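Local coordinates for protein AT-less polyketide synthase (Streptomyces platensis subsp. rosaceus, PDB 4QYR) that probably lengthens a growing polyketide chain by decarboxylative condensation, serving as a ketosynthase domain of the AT-less isomigrastatin assembly line, at residues Gly49-Val54 against Leu204-Phe209; Val159-Gly164 against Val545-Glu550; Ala266-Gly271 against Ala285-Asp290. All coordinates share one frame; numbering follows the deposited sequence.

Starting from the N terminus, residues 49-54 come first, and 159-164 follow before contact 1 closes at 204-209, so contacts 1 and 2 cross. Contact 3 is short-range: strand residues 266-271 meet helix residues 285-290 after a 13-residue connection. It is nested inside the long loop of contact 2, which closes only at 545-550. Contact 1 joins helices 51-56 and 207-214, contact 2 ties the end of helix 149-160 to a loop in the C-terminal part of the chain, and contact 3 packs a helix on the central sheet. Contacts 2 and 3 lie about 17 Å apart at their nearest atoms, yet across the dimer 159-164 of one subunit meets 266-271 of the other.

Contact 1: residues Gly49-Val54 against Leu204-Phe209; sequences GPYAEV and LSVDTF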
loop_
_atom_site.group_PDB
_atom_site.type_symbol
_atom_site.label_atom_id
_atom_site.label_comp_id
_atom_site.label_asym_id
_atom_site.label_seq_id
_atom_site.Cartn_x
_atom_site.Cartn_y
_atom_site.Cartn_z
ATOM N N GLY A 49 -22.850 -1.069 25.947
ATOM C CA GLY A 49 -22.368 0.093 26.677
ATOM C C GLY A 49 -23.071 1.392 26.339
ATOM O O GLY A 49 -24.200 1.387 25.856
ATOM N N PRO A 50 -22.388 2.521 26.577
ATOM C CA PRO A 50 -22.979 3.854 26.436
ATOM C C PRO A 50 -22.799 4.452 25.031
ATOM O O PRO A 50 -23.469 5.430 24.678
ATOM C CB PRO A 50 -22.210 4.669 27.478
ATOM C CG PRO A 50 -20.827 4.044 27.461
ATOM C CD PRO A 50 -20.988 2.593 27.042
ATOM N N TYR A 51 -21.917 3.864 24.229
ATOM C CA TYR A 51 -21.640 4.399 22.903
ATOM C C TYR A 51 -22.863 4.394 21.991
ATOM O O TYR A 51 -22.880 5.060 20.953
ATOM C CB TYR A 51 -20.520 3.615 22.241
ATOM C CG TYR A 51 -19.936 4.345 21.062
ATOM C CD1 TYR A 51 -19.016 5.367 21.250
ATOM C CD2 TYR A 51 -20.304 4.023 19.763
ATOM C CE1 TYR A 51 -18.477 6.050 20.186
ATOM C CE2 TYR A 51 -19.768 4.704 18.682
ATOM C CZ TYR A 51 -18.853 5.717 18.904
ATOM O OH TYR A 51 -18.303 6.396 17.845
ATOM N N ALA A 52 -23.876 3.637 22.400
ATOM C CA ALA A 52 -25.131 3.500 21.667
ATOM C C ALA A 52 -25.820 4.827 21.393
ATOM O O ALA A 52 -26.395 5.010 20.324
ATOM C CB ALA A 52 -26.075 2.577 22.425
ATOM N N GLU A 53 -25.789 5.748 22.354
ATOM C CA GLU A 53 -26.425 7.035 22.105
ATOM C C GLU A 53 -25.426 8.151 21.884
ATOM O O GLU A 53 -25.811 9.295 21.706
ATOM C CB GLU A 53 -27.404 7.414 23.216
ATOM C CG GLU A 53 -28.459 6.331 23.419
ATOM C CD GLU A 53 -29.828 6.880 23.798
ATOM O OE1 GLU A 53 -30.014 8.123 23.787
ATOM O OE2 GLU A 53 -30.735 6.053 24.042
ATOM N N VAL A 54 -24.144 7.822 21.861
ATOM C CA VAL A 54 -23.186 8.677 21.172
ATOM C C VAL A 54 -23.546 8.685 19.695
ATOM O O VAL A 54 -23.414 9.698 19.010
ATOM C CB VAL A 54 -21.745 8.184 21.356
ATOM C CG1 VAL A 54 -20.802 9.002 20.519
ATOM C CG2 VAL A 54 -21.351 8.269 22.811
ATOM N N LEU A 204 -17.820 0.836 12.608
ATOM C CA LEU A 204 -17.772 0.578 14.035
ATOM C C LEU A 204 -17.684 1.850 14.857
ATOM O O LEU A 204 -17.484 1.785 16.074
ATOM C CB LEU A 204 -16.591 -0.338 14.362
ATOM C CG LEU A 204 -16.655 -1.706 13.670
ATOM C CD1 LEU A 204 -15.439 -2.554 14.007
ATOM C CD2 LEU A 204 -17.953 -2.442 14.022
ATOM N N SER A 205 -17.829 3.002 14.203
ATOM C CA SER A 205 -17.831 4.283 14.917
ATOM C C SER A 205 -18.589 5.368 14.168
ATOM O O SER A 205 -18.934 5.221 12.998
ATOM C CB SER A 205 -16.407 4.771 15.179
ATOM O OG SER A 205 -15.997 5.684 14.163
ATOM N N VAL A 206 -18.819 6.470 14.866
ATOM C CA VAL A 206 -19.565 7.608 14.344
ATOM C C VAL A 206 -18.747 8.514 13.436
ATOM O O VAL A 206 -19.270 9.061 12.464
ATOM C CB VAL A 206 -20.096 8.469 15.486
ATOM C CG1 VAL A 206 -21.054 9.490 14.957
ATOM C CG2 VAL A 206 -20.784 7.601 16.498
ATOM N N ASP A 207 -17.471 8.672 13.782
ATOM C CA ASP A 207 -16.568 9.613 13.137
ATOM C C ASP A 207 -16.769 9.789 11.634
ATOM O O ASP A 207 -17.065 10.897 11.175
ATOM C CB ASP A 207 -15.119 9.193 13.397
ATOM C CG ASP A 207 -14.747 9.265 14.870
ATOM O OD1 ASP A 207 -14.086 10.261 15.272
ATOM O OD2 ASP A 207 -15.111 8.323 15.617
ATOM N N THR A 208 -16.617 8.712 10.867
ATOM C CA THR A 208 -16.695 8.852 9.420
ATOM C C THR A 208 -18.125 9.102 8.952
ATOM O O THR A 208 -18.345 9.781 7.956
ATOM C CB THR A 208 -16.128 7.628 8.706
ATOM O OG1 THR A 208 -14.882 7.270 9.306
ATOM C CG2 THR A 208 -15.899 7.923 7.236
ATOM N N PHE A 209 -19.096 8.569 9.684
ATOM C CA PHE A 209 -20.503 8.771 9.353
ATOM C C PHE A 209 -20.820 10.250 9.351
ATOM O O PHE A 209 -21.301 10.802 8.360
ATOM C CB PHE A 209 -21.413 8.053 10.351
ATOM C CG PHE A 209 -21.708 6.632 9.990
ATOM C CD1 PHE A 209 -22.438 6.329 8.849
ATOM C CD2 PHE A 209 -21.274 5.586 10.805
ATOM C CE1 PHE A 209 -22.728 4.993 8.513
ATOM C CE2 PHE A 209 -21.557 4.244 10.483
ATOM C CZ PHE A 209 -22.277 3.945 9.334
#
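With CG of Tyr-51 anti to the backbone N (chi1 -164°), the ring reaches across to Ser-205 and Val-206. The chi1 of Val-206 (-170°) sets its CG2 beside its own backbone N, so the amide and this methyl meet the phenol oxygen together. The amide makes the one hydrogen bond across the contact: Val-206 N donates to Tyr-51 OH over 3.0 Å, nearly straight at 162°. Ser-205 CA sits beside the same hydroxyl, 3.6 Å from Tyr-51 OH. The apolar packing is next to this polar point. Val-206 CG2 lies 3.6 Å from Tyr-51 CZ, approaching the ring obliquely. Val-54, one helical turn further on, lends its CB to a face of the tyrosine ring, displaced toward the rim, and its CG1 reaches Val-206 CG2 at 4.3 Å. The valine methyl is therefore met by both residues of the first segment that touch the second.

Within 204-209, Ser-205 OG donates to Asp-207 OD2 (3.1 Å), arriving on the anti side of the carboxylate. This ties together the residues flanking Val-206, next to helix 207-214. The other carboxylate oxygen, Asp-207 OD1, bonds Asn-133 of the second subunit.

This is structural packing, its centre about 28 Å from the centre of the chain, at the edge of one ketosynthase subunit where Asp-207 meets the other. Helix 51-56 is joined to helix 207-214, the element that follows central-sheet strand 194-201. Helix 127-135 lines the junction, with Leu-131 and Ala-134 against Tyr-51 and His-130 against Asp-207, and Phe-46 meets the tyrosine ring edge-to-face.

Contact 2: residues Val159-Gly164 against Val545-Glu550; sequences VLDVHG and VRREAE
Arg-547 supplies the polar part of this contact, bringing its guanidinium to the carbonyl end of helix 149-160. Its NH1 donates to Leu-160 O at 2.8 Å with an angle of 143°, an edge-on approach near the guanidinium plane. The exact position of NH1 is doubtful, because the model sets it too close to a neighbouring atom, and the bond should be read with that reserve. The negative end of the helix dipole would probably favour the arginine's charge here.

The charge pairing is looser. Asp-161 OD2 lies 3.8 Å from Arg-547 NH1, a long salt bridge resting on the same uncertain atom. The firmer partner of this carboxylate is across the dimer, where OD1 accepts the backbone N of Arg-272 of the second subunit.

The apolar part belongs to Val-545. Its CG2 comes within 3.9 Å of Asp-161 CB as the two side chains run past each other in opposite directions. Its CG1 lies 4.1 Å above the guanidinium plane of Arg-547, over the centre, and so backs the charged group within its own segment.

Asp-161, at positive phi (51°), is the C-prime residue of a Schellman motif, and the arginine meets the chain right at this helix stop. The loop between strand 532-535 and helix 553-561 lies against the thiolase-type ketosynthase core here, beside the subunit interface, through Val-545 and, less surely, Arg-547.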
loop_
_atom_site.group_PDB
_atom_site.type_symbol
_atom_site.label_atom_id
_atom_site.label_comp_id
_atom_site.label_asym_id
_atom_site.label_seq_id
_atom_site.Cartn_x
_atom_site.Cartn_y
_atom_site.Cartn_z
ATOM N N VAL A 159 -0.042 -16.288 9.660
ATOM C CA VAL A 159 -0.889 -17.475 9.800
ATOM C C VAL A 159 -0.615 -18.522 8.711
ATOM O O VAL A 159 -0.592 -19.710 8.988
ATOM C CB VAL A 159 -2.379 -17.087 9.803
ATOM C CG1 VAL A 159 -3.242 -18.273 9.516
ATOM C CG2 VAL A 159 -2.748 -16.476 11.153
ATOM N N LEU A 160 -0.348 -18.076 7.493
ATOM C CA LEU A 160 -0.166 -18.973 6.369
ATOM C C LEU A 160 1.279 -19.385 6.142
ATOM O O LEU A 160 1.549 -20.264 5.331
ATOM C CB LEU A 160 -0.696 -18.311 5.109
ATOM C CG LEU A 160 -2.176 -17.932 5.227
ATOM C CD1 LEU A 160 -2.734 -17.462 3.900
ATOM C CD2 LEU A 160 -2.967 -19.113 5.776
ATOM N N ASP A 161 2.200 -18.760 6.866
ATOM C CA ASP A 161 3.634 -18.953 6.656
ATOM C C ASP A 161 4.039 -18.768 5.193
ATOM O O ASP A 161 4.661 -19.633 4.594
ATOM C CB ASP A 161 4.079 -20.333 7.156
ATOM C CG ASP A 161 5.600 -20.542 7.067
ATOM O OD1 ASP A 161 6.372 -19.587 7.336
ATOM O OD2 ASP A 161 6.018 -21.670 6.710
ATOM N N VAL A 162 3.691 -17.633 4.615
ATOM C CA VAL A 162 4.170 -17.325 3.276
ATOM C C VAL A 162 5.082 -16.081 3.300
ATOM O O VAL A 162 5.088 -15.348 4.277
ATOM C CB VAL A 162 3.012 -17.112 2.341
ATOM C CG1 VAL A 162 2.141 -18.313 2.388
ATOM C CG2 VAL A 162 2.248 -15.893 2.779
ATOM N N HIS A 163 5.837 -15.855 2.226
ATOM C CA HIS A 163 6.929 -14.892 2.233
ATOM C C HIS A 163 6.899 -13.904 1.087
ATOM O O HIS A 163 7.890 -13.223 0.830
ATOM C CB HIS A 163 8.255 -15.633 2.195
ATOM C CG HIS A 163 8.415 -16.609 3.309
ATOM N ND1 HIS A 163 8.212 -17.963 3.143
ATOM C CD2 HIS A 163 8.725 -16.428 4.614
ATOM C CE1 HIS A 163 8.400 -18.574 4.299
ATOM N NE2 HIS A 163 8.703 -17.663 5.209
ATOM N N GLY A 164 5.778 -13.845 0.380
ATOM C CA GLY A 164 5.623 -12.861 -0.668
ATOM C C GLY A 164 5.422 -11.533 0.027
ATOM O O GLY A 164 5.350 -11.481 1.244
ATOM N N VAL A 545 4.553 -24.195 9.284
ATOM C CA VAL A 545 3.891 -24.979 8.233
ATOM C C VAL A 545 4.897 -25.799 7.413
ATOM O O VAL A 545 5.736 -25.237 6.700
ATOM C CB VAL A 545 3.081 -24.074 7.257
ATOM C CG1 VAL A 545 2.652 -24.851 6.015
ATOM C CG2 VAL A 545 1.868 -23.445 7.954
ATOM N N ARG A 546 4.804 -27.124 7.512
ATOM C CA ARG A 546 5.690 -28.012 6.756
ATOM C C ARG A 546 5.167 -28.281 5.347
ATOM O O ARG A 546 4.305 -29.134 5.145
ATOM C CB ARG A 546 5.897 -29.340 7.494
ATOM C CG ARG A 546 7.011 -30.207 6.897
ATOM C CD ARG A 546 7.569 -31.237 7.883
ATOM N NE ARG A 546 6.665 -31.509 8.998
ATOM C CZ ARG A 546 7.043 -31.569 10.273
ATOM N NH1 ARG A 546 8.316 -31.384 10.603
ATOM N NH2 ARG A 546 6.150 -31.824 11.220
ATOM N N ARG A 547 5.700 -27.537 4.380
ATOM C CA ARG A 547 5.371 -27.732 2.975
ATOM C C ARG A 547 6.215 -28.837 2.360
ATOM O O ARG A 547 6.085 -29.142 1.171
ATOM C CB ARG A 547 5.578 -26.446 2.194
ATOM C CG ARG A 547 4.549 -25.407 2.458
ATOM C CD ARG A 547 4.923 -24.129 1.764
ATOM N NE ARG A 547 4.778 -23.012 2.681
ATOM C CZ ARG A 547 3.625 -22.401 2.909
ATOM N NH1 ARG A 547 3.564 -21.406 3.774
ATOM N NH2 ARG A 547 2.533 -22.783 2.263
ATOM N N GLU A 548 7.098 -29.409 3.174
ATOM C CA GLU A 548 7.902 -30.543 2.754
ATOM C C GLU A 548 7.045 -31.793 2.656
ATOM O O GLU A 548 6.048 -31.925 3.360
ATOM C CB GLU A 548 9.048 -30.792 3.728
ATOM C CG GLU A 548 9.735 -29.539 4.234
ATOM C CD GLU A 548 10.700 -29.841 5.373
ATOM O OE1 GLU A 548 10.279 -30.482 6.367
ATOM O OE2 GLU A 548 11.886 -29.454 5.264
ATOM N N ALA A 549 7.442 -32.711 1.786
ATOM C CA ALA A 549 6.713 -33.957 1.626
ATOM C C ALA A 549 7.329 -35.051 2.487
ATOM O O ALA A 549 8.330 -35.657 2.111
ATOM C CB ALA A 549 6.696 -34.369 0.173
ATOM N N GLU A 550 6.741 -35.293 3.652
ATOM C CA GLU A 550 7.189 -36.398 4.488
ATOM C C GLU A 550 6.096 -37.456 4.609
ATOM O O GLU A 550 4.902 -37.157 4.514
ATOM C CB GLU A 550 7.603 -35.903 5.870
ATOM C CG GLU A 550 6.431 -35.554 6.763
ATOM C CD GLU A 550 6.855 -35.307 8.193
ATOM O OE1 GLU A 550 7.982 -35.711 8.554
ATOM O OE2 GLU A 550 6.059 -34.722 8.958
#

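Contact 3: residues Ala266-Gly271 against Ala285-Asp290; sequences AENHGG and AALIQD
The side chains of Leu-287 and Asn-268 cross each other at a slant. In the leucine, chi1 of 173° sends CG anti to the backbone N, and from there CD1 reaches the strand backbone, 3.4 Å from Ala-266 O and 3.6 Å from Glu-267 CA. Asn-268 has its CG between the backbone N and the carbonyl carbon (chi1 78°), and the amide crosses the leucine near its CB: ND2 is 3.8 Å from Leu-287 CB, and OD1 is 3.7 Å from Leu-287 CD1.

At the other end, Ala-266 points its CB at Asp-290. The methyl carbon approaches Asp-290 OD2 at 3.5 Å and Asp-290 CB at 3.9 Å, so it rests against CB and the OD2 side of the carboxylate. The acid takes its charge partner from just beyond the end of its helix, Arg-293, through a salt bridge from OD1. Alternation along the strand sorts the side chains: 266 and 268 project toward the helix, whereas Glu-267 and His-269 project away. Glu-267 forms a salt bridge with Arg-182 on that far side.

The two segments run nearly antiparallel, with their axes at 159° and 7.5 Å apart at closest approach. This is a helix laid on the sheet of the thiolase-type fold, in the half that begins with strand 260-269; Leu-287 also packs on Asn-429 and His-431 of the adjoining strand 428-435.

No hydrogen bond joins the two segments. Strand and helix are held by van der Waals contact, aliphatic carbons resting largely on backbone and amide or carboxylate atoms; the apolar side-chain pair is Ala-266 CB with Leu-287 CD1, at 4.2 Å. The buried Asn-268 amide is satisfied by neighbouring residues: OD1 takes Asn-429 ND2, and ND2 bonds Ala-283 O, tying the strand side chain to the first turn of the helix.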
loop_
_atom_site.group_PDB
_atom_site.type_symbol
_atom_site.label_atom_id
_atom_site.label_comp_id
_atom_site.label_asym_id
_atom_site.label_seq_id
_atom_site.Cartn_x
_atom_site.Cartn_y
_atom_site.Cartn_z
ATOM N N ALA A 266 -5.709 -1.879 -14.669
ATOM C CA ALA A 266 -4.949 -0.625 -14.611
ATOM C C ALA A 266 -5.316 0.201 -13.395
ATOM O O ALA A 266 -6.429 0.080 -12.896
ATOM C CB ALA A 266 -5.170 0.193 -15.886
ATOM N N GLU A 267 -4.386 1.033 -12.919
ATOM C CA GLU A 267 -4.691 2.030 -11.883
ATOM C C GLU A 267 -4.019 3.349 -12.234
ATOM O O GLU A 267 -3.018 3.368 -12.933
ATOM C CB GLU A 267 -4.245 1.563 -10.490
ATOM C CG GLU A 267 -2.803 1.891 -10.183
ATOM C CD GLU A 267 -2.376 1.578 -8.741
ATOM O OE1 GLU A 267 -1.418 0.784 -8.567
ATOM O OE2 GLU A 267 -2.969 2.133 -7.786
ATOM N N ASN A 268 -4.591 4.453 -11.775
ATOM C CA ASN A 268 -4.025 5.779 -12.029
ATOM C C ASN A 268 -4.597 6.762 -11.043
ATOM O O ASN A 268 -5.432 6.398 -10.236
ATOM C CB ASN A 268 -4.284 6.247 -13.467
ATOM C CG ASN A 268 -5.716 6.764 -13.703
ATOM O OD1 ASN A 268 -6.611 6.617 -12.864
ATOM N ND2 ASN A 268 -5.934 7.345 -14.885
ATOM N N HIS A 269 -4.164 8.007 -11.088
ATOM C CA HIS A 269 -4.743 8.952 -10.166
ATOM C C HIS A 269 -5.290 10.122 -10.936
ATOM O O HIS A 269 -4.809 10.446 -12.012
ATOM C CB HIS A 269 -3.735 9.427 -9.128
ATOM C CG HIS A 269 -4.326 10.346 -8.104
ATOM N ND1 HIS A 269 -4.400 11.711 -8.281
ATOM C CD2 HIS A 269 -4.871 10.097 -6.889
ATOM C CE1 HIS A 269 -4.965 12.261 -7.221
ATOM N NE2 HIS A 269 -5.264 11.304 -6.364
ATOM N N GLY A 270 -6.306 10.748 -10.361
ATOM C CA GLY A 270 -7.010 11.845 -10.992
ATOM C C GLY A 270 -6.224 13.115 -11.234
ATOM O O GLY A 270 -6.554 13.843 -12.158
ATOM N N GLY A 271 -5.196 13.389 -10.432
ATOM C CA GLY A 271 -4.468 14.650 -10.542
ATOM C C GLY A 271 -5.354 15.804 -10.102
ATOM O O GLY A 271 -6.134 15.649 -9.187
ATOM N N ALA A 285 -11.402 7.920 -18.089
ATOM C CA ALA A 285 -11.280 7.420 -19.440
ATOM C C ALA A 285 -9.905 6.822 -19.667
ATOM O O ALA A 285 -9.788 5.682 -20.106
ATOM C CB ALA A 285 -11.540 8.513 -20.418
ATOM N N ALA A 286 -8.869 7.596 -19.346
ATOM C CA ALA A 286 -7.487 7.210 -19.622
ATOM C C ALA A 286 -7.169 5.879 -18.977
ATOM O O ALA A 286 -6.449 5.062 -19.538
ATOM C CB ALA A 286 -6.554 8.260 -19.137
ATOM N N LEU A 287 -7.745 5.688 -17.793
ATOM C CA LEU A 287 -7.651 4.466 -17.012
ATOM C C LEU A 287 -8.164 3.268 -17.762
ATOM O O LEU A 287 -7.465 2.282 -17.927
ATOM C CB LEU A 287 -8.451 4.607 -15.719
ATOM C CG LEU A 287 -8.600 3.368 -14.843
ATOM C CD1 LEU A 287 -7.351 3.204 -14.002
ATOM C CD2 LEU A 287 -9.799 3.473 -13.953
ATOM N N ILE A 288 -9.416 3.354 -18.190
ATOM C CA ILE A 288 -10.074 2.261 -18.887
ATOM C C ILE A 288 -9.331 1.876 -20.150
ATOM O O ILE A 288 -9.054 0.689 -20.352
ATOM C CB ILE A 288 -11.517 2.624 -19.218
ATOM C CG1 ILE A 288 -12.293 2.732 -17.912
ATOM C CG2 ILE A 288 -12.148 1.569 -20.107
ATOM C CD1 ILE A 288 -13.482 3.591 -18.016
ATOM N N GLN A 289 -8.979 2.865 -20.971
ATOM C CA GLN A 289 -8.218 2.600 -22.188
ATOM C C GLN A 289 -6.926 1.878 -21.895
ATOM O O GLN A 289 -6.493 1.014 -22.659
ATOM C CB GLN A 289 -7.915 3.890 -22.918
ATOM C CG GLN A 289 -9.142 4.712 -23.111
ATOM C CD GLN A 289 -8.931 5.825 -24.082
ATOM O OE1 GLN A 289 -7.965 5.822 -24.849
ATOM N NE2 GLN A 289 -9.836 6.795 -24.068
ATOM N N ASP A 290 -6.312 2.250 -20.783
ATOM C CA ASP A 290 -5.099 1.609 -20.326
ATOM C C ASP A 290 -5.364 0.116 -20.034
ATOM O O ASP A 290 -4.612 -0.753 -20.467
ATOM C CB ASP A 290 -4.577 2.354 -19.099
ATOM C CG ASP A 290 -3.225 1.873 -18.643
ATOM O OD1 ASP A 290 -2.579 1.152 -19.424
ATOM O OD2 ASP A 290 -2.809 2.216 -17.505
#